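Local coordinates for ferritin (Pseudo-nitzschia multiseries, PDB 4IWK), which oxidises ferrous iron at a ferroxidase centre within each subunit's helical bundle and probably stores it as ferric hydroxide inside a 24-subunit shell, at residues A[95-98]-A[99-102]; A[126-129]-A[130-133]. All coordinates share one frame; numbering follows the deposited sequence.

Interactions 1 and 2 are two-turn segments of helix 84-111 and helix 115-145, which follow each other in the chain and meet at one iron. Glu95 of interaction 1 and Glu131 of interaction 2 both bind that ion, with OE2 of Glu95 and OE1 of Glu131 2.9 Å apart, and two waters belong to both contacts. Each is partly buried, but the outer sides differ. The outer side of 95-102 carries the Arg100 guanidinium folded over Ala97, and no other chain touches this segment; that of 126-133 meets a second subunit. Away from the metal, Thr99 OG1 and Glu132 OE2 join the two helices by a probable hydrogen bond of 2.6 Å.

Interaction 1. Residues A[95-98]-A[99-102]; sequences EQAN and TRSL. With FE (Fe (III) ion), chain I.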
loop_
_atom_site.group_PDB
_atom_site.type_symbol
_atom_site.label_atom_id
_atom_site.label_comp_id
_atom_site.label_asym_id
_atom_site.label_seq_id
_atom_site.Cartn_x
_atom_site.Cartn_y
_atom_site.Cartn_z
ATOM N N GLU A 95 -26.498 -25.581 37.780
ATOM C CA GLU A 95 -25.018 -25.389 37.816
ATOM C C GLU A 95 -24.414 -26.007 39.094
ATOM O O GLU A 95 -23.314 -26.638 38.986
ATOM C CB GLU A 95 -24.597 -23.966 37.604
ATOM C CG GLU A 95 -24.795 -23.512 36.113
ATOM C CD GLU A 95 -23.982 -24.218 35.082
ATOM O OE1 GLU A 95 -23.123 -25.037 35.440
ATOM O OE2 GLU A 95 -24.191 -23.818 33.921
ATOM N N GLN A 96 -25.119 -25.879 40.205
ATOM C CA GLN A 96 -24.642 -26.486 41.452
ATOM C C GLN A 96 -24.602 -27.987 41.323
ATOM O O GLN A 96 -23.633 -28.656 41.777
ATOM C CB GLN A 96 -25.472 -26.080 42.622
ATOM C CG GLN A 96 -25.251 -24.598 42.929
ATOM C CD GLN A 96 -26.296 -24.028 43.879
ATOM O OE1 GLN A 96 -27.329 -24.646 44.093
ATOM N NE2 GLN A 96 -26.018 -22.839 44.456
ATOM N N ALA A 97 -25.620 -28.563 40.645
ATOM C CA ALA A 97 -25.582 -29.967 40.288
ATOM C C ALA A 97 -24.463 -30.410 39.389
ATOM O O ALA A 97 -23.934 -31.540 39.545
ATOM C CB ALA A 97 -26.939 -30.437 39.695
ATOM N N ASN A 98 -24.193 -29.615 38.373
ATOM C CA ASN A 98 -23.116 -29.909 37.468
ATOM C C ASN A 98 -21.799 -29.955 38.301
ATOM O O ASN A 98 -20.951 -30.807 38.042
ATOM C CB ASN A 98 -22.999 -28.804 36.439
ATOM C CG ASN A 98 -24.041 -28.880 35.336
ATOM O OD1 ASN A 98 -24.807 -29.858 35.236
ATOM N ND2 ASN A 98 -23.966 -27.905 34.396
ATOM N N THR A 99 -21.628 -29.025 39.210
ATOM C CA THR A 99 -20.368 -28.931 40.022
ATOM C C THR A 99 -20.343 -30.149 40.900
ATOM O O THR A 99 -19.262 -30.733 41.006
ATOM C CB THR A 99 -20.384 -27.682 40.871
ATOM O OG1 THR A 99 -20.389 -26.546 40.013
ATOM C CG2 THR A 99 -19.116 -27.598 41.814
ATOM N N ARG A 100 -21.457 -30.535 41.548
ATOM C CA ARG A 100 -21.424 -31.734 42.404
ATOM C C ARG A 100 -21.067 -32.981 41.639
ATOM O O ARG A 100 -20.303 -33.789 42.122
ATOM C CB ARG A 100 -22.735 -31.961 43.153
ATOM C CG ARG A 100 -22.907 -31.047 44.367
ATOM C CD ARG A 100 -24.200 -31.396 45.193
ATOM N NE ARG A 100 -25.222 -32.027 44.328
ATOM C CZ ARG A 100 -26.258 -31.422 43.712
ATOM N NH1 ARG A 100 -26.532 -30.129 43.883
ATOM N NH2 ARG A 100 -27.025 -32.153 42.885
ATOM N N SER A 101 -21.559 -33.118 40.417
ATOM C CA SER A 101 -21.319 -34.275 39.614
ATOM C C SER A 101 -19.782 -34.345 39.308
ATOM O O SER A 101 -19.126 -35.440 39.314
ATOM C CB SER A 101 -22.155 -34.086 38.340
ATOM O OG SER A 101 -21.990 -35.222 37.585
ATOM N N LEU A 102 -19.214 -33.184 39.024
ATOM C CA LEU A 102 -17.797 -33.089 38.697
ATOM C C LEU A 102 -16.959 -33.418 39.920
ATOM O O LEU A 102 -15.876 -34.027 39.773
ATOM C CB LEU A 102 -17.393 -31.658 38.188
ATOM C CG LEU A 102 -17.822 -31.443 36.735
ATOM C CD1 LEU A 102 -17.754 -29.937 36.368
ATOM C CD2 LEU A 102 -16.962 -32.282 35.751
HETATM FE FE FE I . -22.644 -24.798 32.881
HETATM O O HOH W 1 -21.429 -26.251 33.179
HETATM O O HOH W 2 -22.341 -23.881 31.331
#
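Arg100 folds back over Ala97 because its chain is extended at chi2 and then turns sharply at a near-eclipsed chi3 of -27°, while Glu95 bends at chi2 (-64°) to bring its carboxylate alongside the Asn98 amide. The guanidinium of Arg100 is laid on the helix by one face: Ala97 CA sits 3.4 Å above its plane, offset toward the rim, and the carbonyl oxygen of Gln96 lies over the same group. Its NH2 comes 3.6 Å from Ala97 CB, a contact made on the outer side of the helix.

The inner side is polar and serves the ferroxidase centre. Glu95 OE2 binds the ferric ion at 2.1 Å and Glu95 OE1 lies farther from it at 2.6 Å, so the carboxylate meets the iron unevenly through both oxygens. Glu95 OE1 also accepts a rather bent hydrogen bond (144°) from Asn98 ND2 at 3.2 Å. The amide arrives from above the carboxylate plane and helps to fix its rotation. Water 1, itself a ligand of the iron, donates to Glu95 OE1 as well at 3.1 Å.

Tyr23 OH hydrogen-bonds Glu95 OE2, and Gln15 NE2 secures Asn98 OD1, both from helix 3-32. That helix also receives Ser101, hydrogen-bonded through OG to Gln12, whereas Leu102 packs on Gln12 of helix 3-32 and on Phe56 of helix 36-62.

Interaction 2. Residues A[126-129]-A[130-133]; sequences LQQV and NEED. With FE (Fe (III) ion), chain I.
Residues 126-133 form a regular stretch of alpha helix, in which the amides of Asn130, Glu131, Glu132 and Asp133 bond to the carbonyls of Leu126, Gln127, Gln128 and Val129; the shortest of these bonds joins Glu131 N to Gln127 O at 2.8 Å. The segment belongs to the ferritin four-helix bundle and supplies a carboxylate that links an iron of the ferroxidase centre to a further iron.

That carboxylate is Glu131. Its chain, extended beyond CG, reaches inward so that OE1 binds one ferric ion at 2.1 Å, shared with Glu49 and Glu95, while OE2 binds a second, shared with Glu45 and Glu48. Two side chains of the preceding turn flank it. Gln127 has CG opposite its backbone N (chi1 166°), which places CG 3.6 Å from Glu131 OE2, and the bend at chi2 turns its amide beside the carboxylate with the two planes 80° apart. With an alanine in its place, CG and the amide would be gone, and the OE2 side of the Glu131 carboxylate would probably lose its neighbour and a gap open there. Gln127 has itself been seen to bind iron in this protein, though it does not do so in this chain.

Gln128, bent at chi2, brings its amide near Glu131 OE1, whereas Gln127 lies by OE2; the Gln128 amide plane is turned 66° from the carboxylate. Its OE1 does not bond to Glu131 OE1 but takes a hydrogen bond from water 1 at 2.8 Å, positioning a water that is itself bound to the iron at 1.9 Å. Gln128 NE2 is held by Glu95 and Thr99 of helix 84-111.

The outer side of the segment faces a second subunit, whose Lys62 packs on Val129 and Asp133 and hydrogen-bonds Asn130 OD1. Water 3 donates to both Asn130 OD1 at 2.8 Å and Leu126 O at 2.9 Å, bridging that side chain to the backbone one turn earlier.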
loop_
_atom_site.group_PDB
_atom_site.type_symbol
_atom_site.label_atom_id
_atom_site.label_comp_id
_atom_site.label_asym_id
_atom_site.label_seq_id
_atom_site.Cartn_x
_atom_site.Cartn_y
_atom_site.Cartn_z
ATOM N N LEU A 126 -12.575 -25.154 37.572
ATOM C CA LEU A 126 -12.431 -23.709 37.606
ATOM C C LEU A 126 -13.520 -23.043 36.793
ATOM O O LEU A 126 -14.022 -22.068 37.207
ATOM C CB LEU A 126 -11.040 -23.311 37.088
ATOM C CG LEU A 126 -9.946 -23.857 38.016
ATOM C CD1 LEU A 126 -8.596 -23.449 37.423
ATOM C CD2 LEU A 126 -10.095 -23.218 39.417
ATOM N N GLN A 127 -13.948 -23.692 35.690
ATOM C CA GLN A 127 -15.040 -23.100 34.904
ATOM C C GLN A 127 -16.308 -23.083 35.790
ATOM O O GLN A 127 -16.992 -22.062 35.767
ATOM C CB GLN A 127 -15.236 -23.908 33.614
ATOM C CG GLN A 127 -16.591 -23.587 32.888
ATOM C CD GLN A 127 -16.604 -22.341 32.033
ATOM O OE1 GLN A 127 -17.700 -21.881 31.538
ATOM N NE2 GLN A 127 -15.403 -21.775 31.822
ATOM N N GLN A 128 -16.562 -24.090 36.581
ATOM C CA GLN A 128 -17.771 -24.127 37.393
ATOM C C GLN A 128 -17.732 -23.049 38.475
ATOM O O GLN A 128 -18.766 -22.490 38.813
ATOM C CB GLN A 128 -17.945 -25.490 38.097
ATOM C CG GLN A 128 -18.388 -26.592 37.128
ATOM C CD GLN A 128 -19.610 -26.144 36.321
ATOM O OE1 GLN A 128 -19.478 -25.916 35.103
ATOM N NE2 GLN A 128 -20.770 -26.007 36.979
ATOM N N VAL A 129 -16.548 -22.764 39.045
ATOM C CA VAL A 129 -16.504 -21.631 39.971
ATOM C C VAL A 129 -16.946 -20.351 39.251
ATOM O O VAL A 129 -17.727 -19.544 39.787
ATOM C CB VAL A 129 -15.018 -21.454 40.493
ATOM C CG1 VAL A 129 -14.858 -20.099 41.173
ATOM C CG2 VAL A 129 -14.707 -22.641 41.385
ATOM N N ASN A 130 -16.503 -20.160 38.018
ATOM C CA ASN A 130 -16.849 -18.939 37.312
ATOM C C ASN A 130 -18.356 -18.921 36.951
ATOM O O ASN A 130 -19.017 -17.901 37.094
ATOM C CB ASN A 130 -16.046 -18.867 36.056
ATOM C CG ASN A 130 -14.563 -18.483 36.354
ATOM O OD1 ASN A 130 -14.221 -18.132 37.503
ATOM N ND2 ASN A 130 -13.660 -18.669 35.349
ATOM N N GLU A 131 -18.843 -20.083 36.542
ATOM C CA GLU A 131 -20.292 -20.143 36.118
ATOM C C GLU A 131 -21.192 -19.963 37.325
ATOM O O GLU A 131 -22.232 -19.161 37.249
ATOM C CB GLU A 131 -20.625 -21.495 35.489
ATOM C CG GLU A 131 -19.866 -21.650 34.165
ATOM C CD GLU A 131 -20.470 -22.711 33.287
ATOM O OE1 GLU A 131 -21.375 -23.387 33.827
ATOM O OE2 GLU A 131 -20.032 -22.891 32.153
ATOM N N GLU A 132 -20.877 -20.598 38.457
ATOM C CA GLU A 132 -21.760 -20.390 39.628
ATOM C C GLU A 132 -21.745 -18.907 40.065
ATOM O O GLU A 132 -22.805 -18.373 40.503
ATOM C CB GLU A 132 -21.386 -21.280 40.792
ATOM C CG GLU A 132 -21.739 -22.767 40.546
ATOM C CD GLU A 132 -21.627 -23.606 41.798
ATOM O OE1 GLU A 132 -21.845 -23.063 42.896
ATOM O OE2 GLU A 132 -21.214 -24.759 41.736
ATOM N N ASP A 133 -20.594 -18.271 39.994
ATOM C CA ASP A 133 -20.515 -16.897 40.421
ATOM C C ASP A 133 -21.357 -16.020 39.480
ATOM O O ASP A 133 -22.078 -15.133 39.992
ATOM C CB ASP A 133 -19.024 -16.437 40.328
ATOM C CG ASP A 133 -18.844 -14.936 40.542
ATOM O OD1 ASP A 133 -19.075 -14.503 41.672
ATOM O OD2 ASP A 133 -18.479 -14.266 39.598
HETATM FE FE FE I . -22.644 -24.798 32.881
HETATM O O HOH W 3 -12.446 -20.052 38.474
HETATM O O HOH W 1 -21.429 -26.251 33.179
HETATM O O HOH W 2 -22.341 -23.881 31.331
#